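Cyclase/dehydrase (Mycobacterium smegmatis str. MC2 155, PDB 5Z8O) is of unknown function but has a START-type fold and, like its polyketide cyclase and lipid-transport relatives, may bind a hydrophobic ligand. Local coordinates at residues V10-E15 with G139-L144; N31-G36 with L130-K135; F93-L98 with T103-D108. All coordinates share one frame; numbering follows the deposited sequence.

Interaction 1: residues V10-E15 with G139-L144; sequences VAASAE and GRVEQL
Ala12 and Val141 mark the nearest approach of the two backbones, 6.8 Å between their CA atoms, where the chain leaving strand 4-10 turns toward helix 14-22 and passes the last turns of helix 119-144. No hydrogen bond spans the gap; the contact is made by small apolar groups, and Val141 carries the helix side of it. Its two methyls divide the work. With chi1 at 167°, one branch extends away from the backbone N and meets Ala12, Val141 CG1 lying 3.6 Å from Ala12 CB. The other branch, Val141 CG2, comes equally close to Val10 CG1 at 3.6 Å, the two valine side chains crossing at a slant. A carbonyl also borders the methyls: Ala11 O is 3.9 Å from Val141 CG1, a packing contact only. Ala11 is the centre of an inverse gamma turn, closed by a weak bond from Ala12 N to Val10 O, and this tight bend lets Val10 and Ala12 both direct their side chains at the helix while Ala11 lies exposed. The arrangement belongs to the helix-grip fold of the Bet v 1-like proteins, in which a long C-terminal helix lies against a curved antiparallel sheet. Short side chains suit the place, since alanine lets the turn come near the helix and the branched valines fill the interval. Ile17 of helix 14-22 touches both Val10 and Val141 and extends the same apolar patch. Ser13 occupies the N-cap of that helix, its hydroxyl hydrogen-bonded to Thr16. Away from the contact, Arg140 NH1 donates to Gln143 OE1 along helix 119-144, and Arg140 NH2 is hydrogen-bonded to Gln29.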
loop_
_atom_site.group_PDB
_atom_site.type_symbol
_atom_site.label_atom_id
_atom_site.label_comp_id
_atom_site.label_asym_id
_atom_site.label_seq_id
_atom_site.Cartn_x
_atom_site.Cartn_y
_atom_site.Cartn_z
ATOM N N VAL B 10 -0.087 14.454 28.622
ATOM C CA VAL B 10 -0.098 13.012 28.826
ATOM C C VAL B 10 0.781 12.671 30.020
ATOM O O VAL B 10 1.869 13.236 30.186
ATOM C CB VAL B 10 0.379 12.257 27.565
ATOM C CG1 VAL B 10 0.243 10.761 27.759
ATOM C CG2 VAL B 10 -0.406 12.708 26.340
ATOM N N ALA B 11 0.312 11.736 30.845
ATOM C CA ALA B 11 1.007 11.354 32.074
ATOM C C ALA B 11 2.030 10.252 31.792
ATOM O O ALA B 11 1.950 9.131 32.295
ATOM C CB ALA B 11 0.002 10.924 33.136
ATOM N N ALA B 12 3.009 10.598 30.959
ATOM C CA ALA B 12 4.094 9.686 30.631
ATOM C C ALA B 12 5.285 10.502 30.155
ATOM O O ALA B 12 5.142 11.646 29.718
ATOM C CB ALA B 12 3.675 8.668 29.563
ATOM N N SER B 13 6.464 9.895 30.253
ATOM C CA SER B 13 7.684 10.561 29.826
ATOM C C SER B 13 7.712 10.725 28.309
ATOM O O SER B 13 6.979 10.063 27.568
ATOM C CB SER B 13 8.911 9.777 30.285
ATOM O OG SER B 13 8.992 8.525 29.626
ATOM N N ALA B 14 8.585 11.629 27.851
ATOM C CA ALA B 14 8.725 11.865 26.418
ATOM C C ALA B 14 9.233 10.623 25.706
ATOM O O ALA B 14 8.858 10.370 24.555
ATOM C CB ALA B 14 9.660 13.049 26.162
ATOM N N GLU B 15 10.069 9.831 26.381
ATOM C CA GLU B 15 10.590 8.611 25.777
ATOM C C GLU B 15 9.492 7.571 25.603
ATOM O O GLU B 15 9.484 6.828 24.616
ATOM C CB GLU B 15 11.716 8.051 26.646
ATOM C CG GLU B 15 12.658 7.096 25.936
ATOM C CD GLU B 15 13.248 6.063 26.882
ATOM O OE1 GLU B 15 13.034 6.185 28.108
ATOM O OE2 GLU B 15 13.932 5.135 26.401
ATOM N N GLY B 139 -5.332 5.708 26.550
ATOM C CA GLY B 139 -5.496 4.321 26.953
ATOM C C GLY B 139 -4.219 3.517 26.806
ATOM O O GLY B 139 -3.879 2.711 27.676
ATOM N N ARG B 140 -3.495 3.723 25.702
ATOM C CA ARG B 140 -2.233 3.020 25.500
ATOM C C ARG B 140 -1.195 3.418 26.544
ATOM O O ARG B 140 -0.392 2.580 26.972
ATOM C CB ARG B 140 -1.712 3.285 24.087
ATOM C CG ARG B 140 -0.429 2.561 23.732
ATOM C CD ARG B 140 -0.609 1.057 23.830
ATOM N NE ARG B 140 0.429 0.332 23.104
ATOM C CZ ARG B 140 0.421 -0.982 22.907
ATOM N NH1 ARG B 140 -0.569 -1.718 23.396
ATOM N NH2 ARG B 140 1.402 -1.561 22.229
ATOM N N VAL B 141 -1.199 4.685 26.966
ATOM C CA VAL B 141 -0.266 5.134 27.995
ATOM C C VAL B 141 -0.575 4.457 29.325
ATOM O O VAL B 141 0.321 3.939 29.998
ATOM C CB VAL B 141 -0.302 6.668 28.114
ATOM C CG1 VAL B 141 0.405 7.130 29.382
ATOM C CG2 VAL B 141 0.338 7.292 26.893
ATOM N N GLU B 142 -1.851 4.449 29.719
ATOM C CA GLU B 142 -2.243 3.783 30.958
ATOM C C GLU B 142 -1.941 2.292 30.904
ATOM O O GLU B 142 -1.537 1.695 31.909
ATOM C CB GLU B 142 -3.733 4.017 31.221
ATOM C CG GLU B 142 -4.344 3.112 32.285
ATOM C CD GLU B 142 -4.001 3.525 33.701
ATOM O OE1 GLU B 142 -3.562 4.676 33.904
ATOM O OE2 GLU B 142 -4.174 2.691 34.616
ATOM N N GLN B 143 -2.108 1.679 29.732
ATOM C CA GLN B 143 -1.827 0.255 29.597
ATOM C C GLN B 143 -0.332 -0.034 29.719
ATOM O O GLN B 143 0.059 -1.064 30.280
ATOM C CB GLN B 143 -2.391 -0.254 28.270
ATOM C CG GLN B 143 -2.187 -1.736 28.011
ATOM C CD GLN B 143 -2.301 -2.085 26.540
ATOM O OE1 GLN B 143 -2.027 -1.260 25.670
ATOM N NE2 GLN B 143 -2.720 -3.312 26.256
ATOM N N LEU B 144 0.515 0.865 29.217
ATOM C CA LEU B 144 1.958 0.654 29.221
ATOM C C LEU B 144 2.672 1.199 30.454
ATOM O O LEU B 144 3.850 0.879 30.648
ATOM C CB LEU B 144 2.595 1.259 27.967
ATOM C CG LEU B 144 2.190 0.588 26.653
ATOM C CD1 LEU B 144 2.831 1.296 25.477
ATOM C CD2 LEU B 144 2.553 -0.891 26.667
#

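Interaction 2: residues N31-G36 with L130-K135; sequences NPEIKG and LEHLAK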
loop_
_atom_site.group_PDB
_atom_site.type_symbol
_atom_site.label_atom_id
_atom_site.label_comp_id
_atom_site.label_asym_id
_atom_site.label_seq_id
_atom_site.Cartn_x
_atom_site.Cartn_y
_atom_site.Cartn_z
ATOM N N ASN B 31 -5.539 0.974 18.583
ATOM C CA ASN B 31 -6.511 1.711 17.772
ATOM C C ASN B 31 -7.521 0.728 17.192
ATOM O O ASN B 31 -7.155 -0.088 16.323
ATOM C CB ASN B 31 -5.815 2.494 16.661
ATOM C CG ASN B 31 -4.929 3.596 17.197
ATOM O OD1 ASN B 31 -3.719 3.420 17.349
ATOM N ND2 ASN B 31 -5.529 4.742 17.499
ATOM N N PRO B 32 -8.785 0.751 17.627
ATOM C CA PRO B 32 -9.742 -0.271 17.158
ATOM C C PRO B 32 -10.013 -0.249 15.660
ATOM O O PRO B 32 -10.284 -1.309 15.078
ATOM C CB PRO B 32 -11.013 0.053 17.959
ATOM C CG PRO B 32 -10.525 0.770 19.173
ATOM C CD PRO B 32 -9.339 1.568 18.721
ATOM N N GLU B 33 -9.940 0.912 15.015
ATOM C CA GLU B 33 -10.260 1.045 13.600
ATOM C C GLU B 33 -9.059 0.812 12.694
ATOM O O GLU B 33 -9.215 0.819 11.469
ATOM C CB GLU B 33 -10.817 2.444 13.332
ATOM C CG GLU B 33 -12.021 2.794 14.175
ATOM C CD GLU B 33 -12.062 4.268 14.512
ATOM O OE1 GLU B 33 -11.562 5.078 13.703
ATOM O OE2 GLU B 33 -12.569 4.615 15.599
ATOM N N ILE B 34 -7.887 0.554 13.259
ATOM C CA ILE B 34 -6.687 0.252 12.488
ATOM C C ILE B 34 -6.452 -1.247 12.577
ATOM O O ILE B 34 -6.187 -1.785 13.657
ATOM C CB ILE B 34 -5.473 1.041 12.994
ATOM C CG1 ILE B 34 -5.691 2.542 12.790
ATOM C CG2 ILE B 34 -4.202 0.571 12.298
ATOM C CD1 ILE B 34 -4.542 3.400 13.272
ATOM N N LYS B 35 -6.593 -1.932 11.445
ATOM C CA LYS B 35 -6.456 -3.381 11.426
ATOM C C LYS B 35 -5.036 -3.846 11.141
ATOM O O LYS B 35 -4.684 -4.973 11.503
ATOM C CB LYS B 35 -7.413 -3.979 10.389
ATOM C CG LYS B 35 -8.888 -3.870 10.768
ATOM C CD LYS B 35 -9.078 -3.743 12.276
ATOM C CE LYS B 35 -10.442 -4.246 12.708
ATOM N NZ LYS B 35 -11.442 -3.141 12.684
ATOM N N GLY B 36 -4.216 -3.013 10.511
ATOM C CA GLY B 36 -2.848 -3.395 10.225
ATOM C C GLY B 36 -2.003 -2.188 9.902
ATOM O O GLY B 36 -2.500 -1.177 9.395
ATOM N N LEU B 130 -8.781 13.404 15.754
ATOM C CA LEU B 130 -7.713 13.716 16.710
ATOM C C LEU B 130 -8.117 13.484 18.169
ATOM O O LEU B 130 -7.314 12.973 18.957
ATOM C CB LEU B 130 -7.246 15.158 16.520
ATOM C CG LEU B 130 -6.477 15.490 15.239
ATOM C CD1 LEU B 130 -5.864 16.885 15.331
ATOM C CD2 LEU B 130 -5.399 14.449 14.981
ATOM N N GLU B 131 -9.345 13.853 18.554
ATOM C CA GLU B 131 -9.835 13.539 19.897
ATOM C C GLU B 131 -9.724 12.056 20.149
ATOM O O GLU B 131 -9.491 11.596 21.278
ATOM C CB GLU B 131 -11.305 13.945 20.017
ATOM C CG GLU B 131 -11.521 15.392 20.220
ATOM C CD GLU B 131 -10.950 15.796 21.544
ATOM O OE1 GLU B 131 -10.383 16.898 21.656
ATOM O OE2 GLU B 131 -11.053 14.971 22.479
ATOM N N HIS B 132 -9.942 11.321 19.071
ATOM C CA HIS B 132 -10.231 9.911 19.044
ATOM C C HIS B 132 -8.924 9.153 19.237
ATOM O O HIS B 132 -8.810 8.268 20.093
ATOM C CB HIS B 132 -10.872 9.752 17.672
ATOM C CG HIS B 132 -12.349 9.683 17.742
ATOM N ND1 HIS B 132 -13.102 8.554 17.614
ATOM C CD2 HIS B 132 -13.207 10.665 18.066
ATOM C CE1 HIS B 132 -14.379 8.866 17.742
ATOM N NE2 HIS B 132 -14.462 10.130 18.050
ATOM N N LEU B 133 -7.905 9.599 18.500
ATOM C CA LEU B 133 -6.502 9.239 18.688
ATOM C C LEU B 133 -5.981 9.646 20.065
ATOM O O LEU B 133 -5.206 8.910 20.691
ATOM C CB LEU B 133 -5.704 9.944 17.604
ATOM C CG LEU B 133 -4.202 9.824 17.654
ATOM C CD1 LEU B 133 -3.837 8.378 17.396
ATOM C CD2 LEU B 133 -3.581 10.779 16.644
ATOM N N ALA B 134 -6.331 10.854 20.517
ATOM C CA ALA B 134 -5.871 11.326 21.820
ATOM C C ALA B 134 -6.407 10.439 22.935
ATOM O O ALA B 134 -5.662 10.033 23.835
ATOM C CB ALA B 134 -6.297 12.780 22.030
ATOM N N LYS B 135 -7.699 10.108 22.881
ATOM C CA LYS B 135 -8.257 9.173 23.854
ATOM C C LYS B 135 -7.608 7.799 23.731
ATOM O O LYS B 135 -7.316 7.148 24.741
ATOM C CB LYS B 135 -9.772 9.064 23.677
ATOM C CG LYS B 135 -10.448 8.173 24.706
ATOM C CD LYS B 135 -11.923 7.971 24.390
ATOM C CE LYS B 135 -12.754 7.875 25.661
ATOM N NZ LYS B 135 -12.189 6.896 26.631
#
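Asn31 and Leu133 form the closer half of this contact, the side-chain amide of Asn31 lying against the CD1 methyl of Leu133 with the two CA atoms 7.6 Å apart. An extended first torsion in Leu133 (chi1 175°) swings the isobutyl group off the helix toward the turn. Its branched end suits an inward-facing helix position, for it also packs on Trp30 and on Phe93 of the sheet. In the helix-grip fold the C-terminal helix faces the concave side of the sheet, and here helix 119-144 meets the turn leading into strand 34-42. That turn is type I, closed by Ile34 N to Asn31 O at 3.2 Å, and Pro32 suits its second position because the ring already fixes the required phi. The outer half is looser and exposed to solvent. Glu33 OE2 approaches the His132 ring at its edge, near the ring plane, but stays 4.5 Å from His132 ND1, so any electrostatic attraction would be weak and would depend on the protonation of His132, which the structure does not settle. Farther out, Lys35 NZ hydrogen-bonds to Pro32 O at 3.2 Å, and Lys35 and Gly36 make a classic beta bulge opposite Asp54.

Interaction 3: residues F93-L98 with T103-D108; sequences FSIVPL and TLLQVD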
loop_
_atom_site.group_PDB
_atom_site.type_symbol
_atom_site.label_atom_id
_atom_site.label_comp_id
_atom_site.label_asym_id
_atom_site.label_seq_id
_atom_site.Cartn_x
_atom_site.Cartn_y
_atom_site.Cartn_z
ATOM N N PHE B 93 3.389 15.103 14.593
ATOM C CA PHE B 93 3.442 14.897 16.038
ATOM C C PHE B 93 4.666 15.599 16.609
ATOM O O PHE B 93 5.779 15.396 16.118
ATOM C CB PHE B 93 3.509 13.411 16.402
ATOM C CG PHE B 93 2.344 12.605 15.919
ATOM C CD1 PHE B 93 2.388 11.959 14.695
ATOM C CD2 PHE B 93 1.211 12.469 16.704
ATOM C CE1 PHE B 93 1.318 11.203 14.257
ATOM C CE2 PHE B 93 0.137 11.717 16.272
ATOM C CZ PHE B 93 0.191 11.082 15.047
ATOM N N SER B 94 4.462 16.406 17.652
ATOM C CA SER B 94 5.547 17.072 18.369
ATOM C C SER B 94 5.459 16.719 19.850
ATOM O O SER B 94 4.409 16.910 20.473
ATOM C CB SER B 94 5.491 18.586 18.165
ATOM O OG SER B 94 5.642 18.910 16.793
ATOM N N ILE B 95 6.547 16.177 20.398
ATOM C CA ILE B 95 6.598 15.678 21.771
ATOM C C ILE B 95 7.523 16.572 22.592
ATOM O O ILE B 95 8.738 16.604 22.354
ATOM C CB ILE B 95 7.056 14.214 21.810
ATOM C CG1 ILE B 95 6.000 13.329 21.148
ATOM C CG2 ILE B 95 7.320 13.770 23.242
ATOM C CD1 ILE B 95 6.517 11.982 20.698
ATOM N N VAL B 96 6.962 17.309 23.544
ATOM C CA VAL B 96 7.716 18.232 24.390
ATOM C C VAL B 96 7.574 17.813 25.848
ATOM O O VAL B 96 6.451 17.712 26.356
ATOM C CB VAL B 96 7.271 19.690 24.202
ATOM C CG1 VAL B 96 8.056 20.598 25.140
ATOM C CG2 VAL B 96 7.466 20.120 22.761
ATOM N N PRO B 97 8.666 17.554 26.568
ATOM C CA PRO B 97 8.557 17.221 27.993
ATOM C C PRO B 97 8.033 18.402 28.795
ATOM O O PRO B 97 8.406 19.554 28.557
ATOM C CB PRO B 97 9.995 16.866 28.393
ATOM C CG PRO B 97 10.851 17.551 27.379
ATOM C CD PRO B 97 10.063 17.548 26.100
ATOM N N LEU B 98 7.154 18.103 29.749
ATOM C CA LEU B 98 6.620 19.112 30.660
ATOM C C LEU B 98 7.301 19.092 32.023
ATOM O O LEU B 98 8.217 19.877 32.285
ATOM C CB LEU B 98 5.112 18.916 30.832
ATOM C CG LEU B 98 4.264 19.422 29.669
ATOM C CD1 LEU B 98 2.792 19.205 29.948
ATOM C CD2 LEU B 98 4.553 20.891 29.416
ATOM N N THR B 103 4.262 14.967 29.666
ATOM C CA THR B 103 4.711 15.565 28.417
ATOM C C THR B 103 3.532 16.149 27.653
ATOM O O THR B 103 2.377 15.756 27.840
ATOM C CB THR B 103 5.441 14.550 27.528
ATOM O OG1 THR B 103 4.633 13.377 27.367
ATOM C CG2 THR B 103 6.757 14.165 28.152
ATOM N N LEU B 104 3.850 17.095 26.776
ATOM C CA LEU B 104 2.873 17.744 25.910
ATOM C C LEU B 104 2.962 17.124 24.519
ATOM O O LEU B 104 4.041 17.096 23.915
ATOM C CB LEU B 104 3.121 19.252 25.859
ATOM C CG LEU B 104 2.156 20.132 25.063
ATOM C CD1 LEU B 104 2.028 21.495 25.716
ATOM C CD2 LEU B 104 2.608 20.288 23.617
ATOM N N LEU B 105 1.838 16.605 24.027
ATOM C CA LEU B 105 1.733 16.104 22.663
ATOM C C LEU B 105 0.987 17.115 21.799
ATOM O O LEU B 105 -0.157 17.473 22.101
ATOM C CB LEU B 105 1.021 14.753 22.623
ATOM C CG LEU B 105 0.802 14.236 21.198
ATOM C CD1 LEU B 105 2.117 13.829 20.537
ATOM C CD2 LEU B 105 -0.192 13.095 21.181
ATOM N N GLN B 106 1.637 17.574 20.733
ATOM C CA GLN B 106 1.046 18.502 19.778
ATOM C C GLN B 106 0.843 17.777 18.455
ATOM O O GLN B 106 1.807 17.278 17.867
ATOM C CB GLN B 106 1.943 19.726 19.583
ATOM C CG GLN B 106 1.499 20.644 18.459
ATOM C CD GLN B 106 0.129 21.225 18.708
ATOM O OE1 GLN B 106 -0.226 21.527 19.846
ATOM N NE2 GLN B 106 -0.655 21.376 17.646
ATOM N N VAL B 107 -0.404 17.703 17.995
ATOM C CA VAL B 107 -0.741 17.017 16.749
ATOM C C VAL B 107 -1.421 18.012 15.819
ATOM O O VAL B 107 -2.425 18.634 16.192
ATOM C CB VAL B 107 -1.637 15.791 16.986
ATOM C CG1 VAL B 107 -1.732 14.957 15.714
ATOM C CG2 VAL B 107 -1.098 14.953 18.130
ATOM N N ASP B 108 -0.875 18.165 14.614
ATOM C CA ASP B 108 -1.510 18.920 13.543
ATOM C C ASP B 108 -1.936 17.959 12.443
ATOM O O ASP B 108 -1.178 17.059 12.074
ATOM C CB ASP B 108 -0.568 19.976 12.962
ATOM C CG ASP B 108 -0.132 20.995 13.988
ATOM O OD1 ASP B 108 0.968 21.558 13.824
ATOM O OD2 ASP B 108 -0.882 21.235 14.956
HETATM O O HOH W 1 3.167 19.044 15.709
#
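Ser94 pairs with Gln106, and Val96 with Leu104, through backbone hydrogen bonds that join the two arms of a beta hairpin, strands 86-97 and 103-113, running antiparallel at 162°. Each pair is bonded in both directions; Leu104 N to Val96 O is 2.7 Å, and Val96 N to Leu104 O is nearly straight at 178°. Weaker CA-H...O contacts lie between the bonded pairs, as from Phe93 CA to Gln106 O at 3.4 Å.

Apolar packing is densest on the face bearing Phe93, Ile95, Leu105 and Val107. The Phe93 ring runs alongside Val107, both leaving the sheet in the same direction, with Phe93 CD2 3.7 Å from Val107 CG2. Leu105 brings CD1 to the edge of the Phe93 ring and to 4.0 Å from Ile95 CG1. On the other face Val96 and Leu104 form an apolar end, where Leu98 CG lies 4.0 Å from Leu104 CB.

Polar groups, Ser94, Gln106 and Asp108, hold the rest of that second face. A water lies 2.7 Å from Ser94 OG and donates to Gln106 O. Gln106 NE2 donates to Asp108 OD2 at 2.7 Å, an oxygen shared with Ser5. Across the sheet, in one of two conformers, the Thr103 hydroxyl hydrogen-bonds to Ala12 O.

The hairpin thus offers a buried, largely apolar face to helices 14-22 and 119-144, and a mixed, more exposed one behind it.

In the fold
From the N terminus, strand 4-10 leads into 10-15, the first half of interaction 1, whose partner 139-144 ends the long C-terminal helix and so closes a loop around most of the chain. Interaction 2 is nested inside it: residues 130-135 of the same helix meet the turn ahead of strand 34-42. Interaction 3, a local hairpin contact, nests within both, and none cross. Helix 119-144 therefore meets opposite ends of the sheet order, near outermost strands 4-10 and 34-42. Interaction 3 supplies part of the sheet between them: the backbone of Thr103 pairs with Val10 of interaction 1, while Val107 packs against Leu130 of interaction 2.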